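Side-chain contacts in response regulator FixJ (PDB 5XSO), which induces, once activated by the sensor FixL, expression of nifA, needed to switch on nif and fix genes, and of fixK: residues D28-N31 with F32-D35; I91-H95 with G96-L100; D120-T123 with A124-S128. All blocks are in the same frame, centred on the assembly; numbering follows the deposited sequence.

Contact 1 of 3, residues D28-N31 with F32-D35; sequences DSLN and FLLD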
loop_
_atom_site.group_PDB
_atom_site.type_symbol
_atom_site.label_atom_id
_atom_site.label_comp_id
_atom_site.label_asym_id
_atom_site.label_seq_id
_atom_site.Cartn_x
_atom_site.Cartn_y
_atom_site.Cartn_z
ATOM N N ASP A 28 -26.676 -4.743 -4.500
ATOM C CA ASP A 28 -27.797 -4.219 -3.716
ATOM C C ASP A 28 -27.708 -4.643 -2.256
ATOM O O ASP A 28 -27.986 -3.849 -1.349
ATOM C CB ASP A 28 -29.150 -4.691 -4.279
ATOM C CG ASP A 28 -29.588 -3.924 -5.509
ATOM O OD1 ASP A 28 -29.011 -2.860 -5.804
ATOM O OD2 ASP A 28 -30.495 -4.452 -6.183
ATOM N N SER A 29 -27.390 -5.911 -2.014
ATOM C CA SER A 29 -27.350 -6.439 -0.648
ATOM C C SER A 29 -26.211 -5.825 0.170
ATOM O O SER A 29 -26.392 -5.487 1.353
ATOM C CB SER A 29 -27.153 -7.979 -0.717
ATOM O OG SER A 29 -27.047 -8.529 0.581
ATOM N N LEU A 30 -25.013 -5.714 -0.426
ATOM C CA LEU A 30 -23.916 -4.998 0.224
ATOM C C LEU A 30 -24.261 -3.536 0.450
ATOM O O LEU A 30 -23.941 -2.980 1.506
ATOM C CB LEU A 30 -22.644 -5.097 -0.611
ATOM C CG LEU A 30 -22.195 -6.562 -0.642
ATOM C CD1 LEU A 30 -20.981 -6.646 -1.543
ATOM C CD2 LEU A 30 -21.856 -7.035 0.745
ATOM N N ASN A 31 -24.808 -2.879 -0.577
ATOM C CA ASN A 31 -25.174 -1.461 -0.456
ATOM C C ASN A 31 -26.014 -1.293 0.810
ATOM O O ASN A 31 -25.738 -0.438 1.668
ATOM C CB ASN A 31 -25.934 -1.028 -1.729
ATOM C CG ASN A 31 -25.763 0.482 -2.097
ATOM O OD1 ASN A 31 -25.076 1.233 -1.418
ATOM N ND2 ASN A 31 -26.442 0.920 -3.177
ATOM N N PHE A 32 -27.029 -2.132 0.950
ATOM C CA PHE A 32 -27.961 -1.960 2.060
ATOM C C PHE A 32 -27.288 -2.234 3.408
ATOM O O PHE A 32 -27.378 -1.408 4.342
ATOM C CB PHE A 32 -29.190 -2.848 1.861
ATOM C CG PHE A 32 -30.335 -2.464 2.755
ATOM C CD1 PHE A 32 -30.549 -3.154 3.956
ATOM C CD2 PHE A 32 -31.154 -1.359 2.427
ATOM C CE1 PHE A 32 -31.640 -2.759 4.814
ATOM C CE2 PHE A 32 -32.239 -0.938 3.294
ATOM C CZ PHE A 32 -32.463 -1.661 4.470
ATOM N N LEU A 33 -26.636 -3.385 3.550
ATOM C CA LEU A 33 -26.085 -3.745 4.856
ATOM C C LEU A 33 -24.942 -2.825 5.298
ATOM O O LEU A 33 -24.708 -2.665 6.500
ATOM C CB LEU A 33 -25.592 -5.208 4.845
ATOM C CG LEU A 33 -24.249 -5.583 4.210
ATOM C CD1 LEU A 33 -23.021 -5.409 5.159
ATOM C CD2 LEU A 33 -24.261 -7.097 3.693
ATOM N N LEU A 34 -24.133 -2.314 4.366
ATOM C CA LEU A 34 -23.048 -1.440 4.794
ATOM C C LEU A 34 -23.611 -0.104 5.289
ATOM O O LEU A 34 -23.085 0.496 6.241
ATOM C CB LEU A 34 -22.093 -1.237 3.621
ATOM C CG LEU A 34 -21.360 -2.552 3.220
ATOM C CD1 LEU A 34 -20.610 -2.304 1.886
ATOM C CD2 LEU A 34 -20.411 -2.949 4.310
ATOM N N ASP A 35 -24.671 0.372 4.638
ATOM C CA ASP A 35 -25.290 1.612 5.097
ATOM C C ASP A 35 -25.844 1.446 6.504
ATOM O O ASP A 35 -25.697 2.342 7.347
ATOM C CB ASP A 35 -26.407 2.041 4.158
ATOM C CG ASP A 35 -27.001 3.389 4.594
ATOM O OD1 ASP A 35 -26.268 4.385 4.607
ATOM O OD2 ASP A 35 -28.154 3.381 5.022
#

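Contact 2 of 3, residues I91-H95 with G96-L100; sequences IMTGH and GDVPL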
loop_
_atom_site.group_PDB
_atom_site.type_symbol
_atom_site.label_atom_id
_atom_site.label_comp_id
_atom_site.label_asym_id
_atom_site.label_seq_id
_atom_site.Cartn_x
_atom_site.Cartn_y
_atom_site.Cartn_z
ATOM N N ILE A 91 -11.785 -10.133 -0.128
ATOM C CA ILE A 91 -12.205 -10.917 -1.284
ATOM C C ILE A 91 -13.397 -11.769 -0.889
ATOM O O ILE A 91 -13.320 -12.519 0.098
ATOM C CB ILE A 91 -11.054 -11.814 -1.787
ATOM C CG1 ILE A 91 -9.840 -10.960 -2.200
ATOM C CG2 ILE A 91 -11.554 -12.741 -2.882
ATOM C CD1 ILE A 91 -10.120 -10.063 -3.360
ATOM N N MET A 92 -14.510 -11.650 -1.645
ATOM C CA MET A 92 -15.696 -12.485 -1.500
ATOM C C MET A 92 -15.608 -13.637 -2.498
ATOM O O MET A 92 -15.225 -13.430 -3.645
ATOM C CB MET A 92 -16.999 -11.701 -1.754
ATOM C CG MET A 92 -17.090 -10.473 -0.912
ATOM S SD MET A 92 -18.680 -9.685 -1.316
ATOM C CE MET A 92 -18.183 -8.875 -2.825
ATOM N N THR A 93 -15.959 -14.846 -2.069
ATOM C CA THR A 93 -15.709 -15.996 -2.944
ATOM C C THR A 93 -16.696 -17.115 -2.637
ATOM O O THR A 93 -17.076 -17.336 -1.473
ATOM C CB THR A 93 -14.249 -16.531 -2.794
ATOM O OG1 THR A 93 -14.058 -17.662 -3.672
ATOM C CG2 THR A 93 -13.943 -16.994 -1.342
ATOM N N GLY A 94 -17.099 -17.860 -3.686
ATOM C CA GLY A 94 -17.740 -19.148 -3.461
ATOM C C GLY A 94 -16.699 -20.180 -3.017
ATOM O O GLY A 94 -15.492 -19.951 -3.142
ATOM N N HIS A 95 -17.143 -21.334 -2.484
ATOM C CA HIS A 95 -16.154 -22.258 -1.933
ATOM C C HIS A 95 -15.226 -22.762 -3.018
ATOM O O HIS A 95 -14.062 -23.026 -2.739
ATOM C CB HIS A 95 -16.780 -23.470 -1.176
ATOM C CG HIS A 95 -17.345 -24.550 -2.045
ATOM N ND1 HIS A 95 -16.825 -25.837 -2.078
ATOM C CD2 HIS A 95 -18.400 -24.545 -2.888
ATOM C CE1 HIS A 95 -17.545 -26.574 -2.904
ATOM N NE2 HIS A 95 -18.509 -25.815 -3.404
ATOM N N GLY A 96 -15.718 -22.883 -4.254
ATOM C CA GLY A 96 -14.866 -23.413 -5.317
ATOM C C GLY A 96 -13.696 -22.522 -5.661
ATOM O O GLY A 96 -12.687 -23.004 -6.190
ATOM N N ASP A 97 -13.781 -21.238 -5.333
ATOM C CA ASP A 97 -12.737 -20.296 -5.705
ATOM C C ASP A 97 -11.876 -19.889 -4.534
ATOM O O ASP A 97 -11.097 -18.948 -4.649
ATOM C CB ASP A 97 -13.380 -19.065 -6.344
ATOM C CG ASP A 97 -14.014 -19.389 -7.662
ATOM O OD1 ASP A 97 -13.362 -20.157 -8.450
ATOM O OD2 ASP A 97 -15.085 -18.820 -7.933
ATOM N N VAL A 98 -12.048 -20.550 -3.385
ATOM C CA VAL A 98 -11.216 -20.264 -2.220
ATOM C C VAL A 98 -9.726 -20.288 -2.594
ATOM O O VAL A 98 -8.950 -19.441 -2.119
ATOM C CB VAL A 98 -11.597 -21.232 -1.085
ATOM C CG1 VAL A 98 -10.587 -21.279 -0.011
ATOM C CG2 VAL A 98 -12.938 -20.681 -0.496
ATOM N N PRO A 99 -9.274 -21.220 -3.428
ATOM C CA PRO A 99 -7.837 -21.202 -3.773
ATOM C C PRO A 99 -7.411 -19.954 -4.519
ATOM O O PRO A 99 -6.259 -19.529 -4.379
ATOM C CB PRO A 99 -7.659 -22.456 -4.635
ATOM C CG PRO A 99 -8.794 -23.425 -4.145
ATOM C CD PRO A 99 -9.951 -22.436 -3.932
ATOM N N LEU A 100 -8.287 -19.390 -5.346
ATOM C CA LEU A 100 -7.978 -18.112 -5.990
ATOM C C LEU A 100 -7.909 -16.996 -4.956
ATOM O O LEU A 100 -6.992 -16.154 -4.980
ATOM C CB LEU A 100 -9.046 -17.835 -7.037
ATOM C CG LEU A 100 -8.909 -16.652 -7.993
ATOM C CD1 LEU A 100 -7.514 -16.593 -8.579
ATOM C CD2 LEU A 100 -9.952 -16.852 -9.080
HETATM O O HOH W 1 -16.746 -17.526 -6.416
#

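Contact 3 of 3, residues D120-T123 with A124-S128; sequences DRLT and AMIES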
loop_
_atom_site.group_PDB
_atom_site.type_symbol
_atom_site.label_atom_id
_atom_site.label_comp_id
_atom_site.label_asym_id
_atom_site.label_seq_id
_atom_site.Cartn_x
_atom_site.Cartn_y
_atom_site.Cartn_z
ATOM N N ASP A 120 -22.710 -9.240 9.730
ATOM C CA ASP A 120 -21.831 -8.752 10.791
ATOM C C ASP A 120 -20.423 -9.290 10.661
ATOM O O ASP A 120 -19.476 -8.668 11.178
ATOM C CB ASP A 120 -22.375 -9.131 12.166
ATOM C CG ASP A 120 -23.551 -8.283 12.604
ATOM O OD1 ASP A 120 -23.990 -7.292 11.913
ATOM O OD2 ASP A 120 -24.084 -8.650 13.671
ATOM N N ARG A 121 -20.255 -10.464 10.033
ATOM C CA ARG A 121 -18.909 -10.953 9.787
ATOM C C ARG A 121 -18.169 -10.030 8.823
ATOM O O ARG A 121 -16.969 -9.756 9.016
ATOM C CB ARG A 121 -18.962 -12.380 9.234
ATOM C CG ARG A 121 -17.603 -12.962 8.928
ATOM C CD ARG A 121 -17.112 -13.788 10.024
ATOM N NE ARG A 121 -16.141 -14.773 9.546
ATOM C CZ ARG A 121 -14.824 -14.589 9.561
ATOM N NH1 ARG A 121 -14.328 -13.447 10.022
ATOM N NH2 ARG A 121 -14.003 -15.542 9.115
ATOM N N LEU A 122 -18.857 -9.550 7.781
ATOM C CA LEU A 122 -18.228 -8.594 6.866
ATOM C C LEU A 122 -17.900 -7.297 7.595
ATOM O O LEU A 122 -16.790 -6.773 7.473
ATOM C CB LEU A 122 -19.145 -8.286 5.682
ATOM C CG LEU A 122 -18.596 -7.295 4.651
ATOM C CD1 LEU A 122 -17.157 -7.680 4.170
ATOM C CD2 LEU A 122 -19.632 -7.183 3.499
ATOM N N THR A 123 -18.859 -6.748 8.356
ATOM C CA THR A 123 -18.596 -5.408 8.881
ATOM C C THR A 123 -17.499 -5.454 9.946
ATOM O O THR A 123 -16.635 -4.569 9.984
ATOM C CB THR A 123 -19.881 -4.743 9.403
ATOM O OG1 THR A 123 -20.537 -5.613 10.314
ATOM C CG2 THR A 123 -20.857 -4.376 8.249
ATOM N N ALA A 124 -17.440 -6.526 10.747
ATOM C CA ALA A 124 -16.316 -6.693 11.669
ATOM C C ALA A 124 -14.990 -6.829 10.931
ATOM O O ALA A 124 -13.945 -6.357 11.403
ATOM C CB ALA A 124 -16.521 -7.928 12.548
ATOM N N MET A 125 -14.985 -7.542 9.807
ATOM C CA MET A 125 -13.745 -7.687 9.064
ATOM C C MET A 125 -13.317 -6.358 8.478
ATOM O O MET A 125 -12.118 -6.058 8.415
ATOM C CB MET A 125 -13.929 -8.745 7.971
ATOM C CG MET A 125 -12.698 -9.062 7.124
ATOM S SD MET A 125 -13.151 -10.396 5.949
ATOM C CE MET A 125 -13.277 -11.786 7.050
ATOM N N ILE A 126 -14.283 -5.569 7.999
ATOM C CA ILE A 126 -13.958 -4.266 7.448
ATOM C C ILE A 126 -13.379 -3.381 8.534
ATOM O O ILE A 126 -12.407 -2.655 8.306
ATOM C CB ILE A 126 -15.214 -3.617 6.825
ATOM C CG1 ILE A 126 -15.595 -4.337 5.520
ATOM C CG2 ILE A 126 -14.988 -2.066 6.609
ATOM C CD1 ILE A 126 -17.077 -3.952 5.027
ATOM N N GLU A 127 -14.004 -3.384 9.721
ATOM C CA GLU A 127 -13.519 -2.498 10.783
ATOM C C GLU A 127 -12.074 -2.798 11.116
ATOM O O GLU A 127 -11.263 -1.875 11.315
ATOM C CB GLU A 127 -14.373 -2.624 12.045
ATOM C CG GLU A 127 -15.467 -1.623 12.126
ATOM C CD GLU A 127 -16.052 -1.559 13.521
ATOM O OE1 GLU A 127 -17.253 -1.883 13.668
ATOM O OE2 GLU A 127 -15.299 -1.201 14.463
ATOM N N SER A 128 -11.726 -4.081 11.158
ATOM C CA SER A 128 -10.361 -4.470 11.464
ATOM C C SER A 128 -9.410 -4.055 10.352
ATOM O O SER A 128 -8.333 -3.521 10.621
ATOM C CB SER A 128 -10.306 -5.974 11.709
ATOM O OG SER A 128 -8.981 -6.468 11.713
#

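Contact 1 of 3, residues D28-N31 with F32-D35
Phe32 meets the preceding turn through CB, which lies 3.6 Å from Asp28 O, while neither face nor edge of its ring is engaged by residues 28-31. The reason is the first torsion: with CG opposite the backbone N (chi1 -165°), the ring is swung off the helix surface. The Asn31 amide likewise leaves the contact, its ND2 bonded to a glycerol that probably came from the crystallisation liquor.

What joins the two turns is therefore helical backbone plus three leucines. The amides of Phe32, Leu33, Leu34 and Asp35 each bond to the carbonyl four residues earlier, an unbroken i to i+4 ladder. Leu34 N to Leu30 O is the shortest rung at 2.9 Å, and Asp35 N to Asn31 O the longest at 3.3 Å. Leu34 also packs tightly over the acceptor it uses, its CG only 3.1 Å from Leu30 O. Its CD1 reaches back to within 4.3 Å of Leu30 CB.

Leu33 takes the less common rotamer, CG lodged between backbone N and carbonyl carbon (chi1 79°), which lays CG 3.6 Å from Ser29 O. From there its CD2 runs back along the helix and meets Leu30 CD2 at 3.8 Å. These two side chains lie next to each other and point the same way, so the contact is methyl to methyl rather than interlocked.

The arrangement is that of an amphipathic helix in a beta-alpha-beta unit. The leucines form the inner face of helix 24-36: Leu30 and Leu34 rest on Val19 of strand 16-20, Leu34 and Asn31 on Val41 of strand 40-44, and Leu33 on Asp119 and Thr123 of helix 119-138.

Contact 2 of 3, residues I91-H95 with G96-L100
Two successive i to i+3 bonds, Asp97 N to Gly94 O at 3.1 Å and Val98 N to His95 O at 3.3 Å, wind the chain leaving strand 89-93 through a 3-10 turn into helix 98-106.

Gly94 O has two donors that approach differently. Thr93 OG1 lies 2.8 Å from Gly94 O, in the carbonyl plane and on a lone pair, whereas Asp97 N sits above that plane, 55° out of it. The hydroxyl gets there because OG1 stands opposite the backbone N (chi1 180°); this also brings Thr93 OG1 to 3.1 Å from Asp97 CB, a tight contact without a bond. The other branch, Thr93 CG2, meets Val98 CG2 at 3.9 Å, the two side chains crossing at about a right angle.

A water bridges Gly94 and Asp97: it accepts from Gly94 N at 2.8 Å and donates to Asp97 OD2 at 2.6 Å. Asp97 OD1 is taken by a salt bridge to Arg67, a magnesium-binding residue in a nearly identical protein, so both carboxylate oxygens are engaged. Although Asp97 stands at the N-cap position, its side chain makes no capping bond. With CG between the backbone N and the carbonyl carbon (chi1 77°), the His95 ring has Gly96 N over one face, 3.2 Å from His95 CG.

Thr93 lies on strand 89-93 and probably corresponds to the switch threonine or serine of receiver domains; a hydroxyl turned to Gly94 O is consistent with the unphosphorylated state of this crystal. Strand 89-93 lies between strands 61-65 and 111-114. Thr93 packs on Phe112 and Ala101, while Val98 and His95 touch Glu114, tying the turn to the sheet's edge strand.

Contact 3 of 3, residues D120-T123 with A124-S128
Leu122 and Ile126, one turn apart, make the apolar heart of this helix segment: Ile126 CD1 lies 3.7 Å from Leu122 CG, and Ile126 CG1 is 3.9 Å from Leu122 CD1. Their side chains meet at a slant. Ile126 holds CG1 opposite its own carbonyl carbon (chi1 -72°), which directs that branch back along the helix, to 3.3 Å from Leu122 O. Ile126 N also bonds to Leu122 O at 2.8 Å.

On another side of the helix the methyl of Met125, CE, approaches the Arg121 guanidinium obliquely, 3.6 Å from Arg121 NH1. A bend in the arginine chain at chi2 (97°) and one in the methionine at chi3 allow them to meet. Backbone bonds from Ala124, Met125 and Glu127 to the carbonyls four residues before hold the turn.

Further out, Leu122, Met125 and Ile126 all rest on Leu90 of strand 89-93, and Phe39 covers Thr123 and Ile126. Cutting Ile126 back to an alanine is likely to open a gap between Leu122, Leu34, Leu90 and Phe39, where the longer side chain now packs.

Chemically, the buried side chains meet by apolar packing, while the carbonyls of residues 120-123 are satisfied by the helix's own i to i+4 bonds; the meeting of Arg121 with Met125 is a van der Waals contact between a methyl and guanidinium NH1.

Along the chain the contacts follow in order, all within the receiver domain. Contacts 1 and 3 lie on helices 24-36 and 119-138, packed side by side against the five-stranded parallel sheet; their centres are 13 Å apart, and Leu30 CD2 comes within 3.5 Å of Leu122 CD2. Contact 2 starts in strand 89-93 of that sheet and leads into helix 98-106 on the opposite face, its centre 21 Å from contact 1 and 18 Å from contact 3. Leu30 nevertheless reaches Met92; contacts 2 and 3 do not meet. Contact 2 thus lies beside the probable magnesium site through Arg67, while the buried leucines and isoleucine of contacts 1 and 3 join two helices over the sheet.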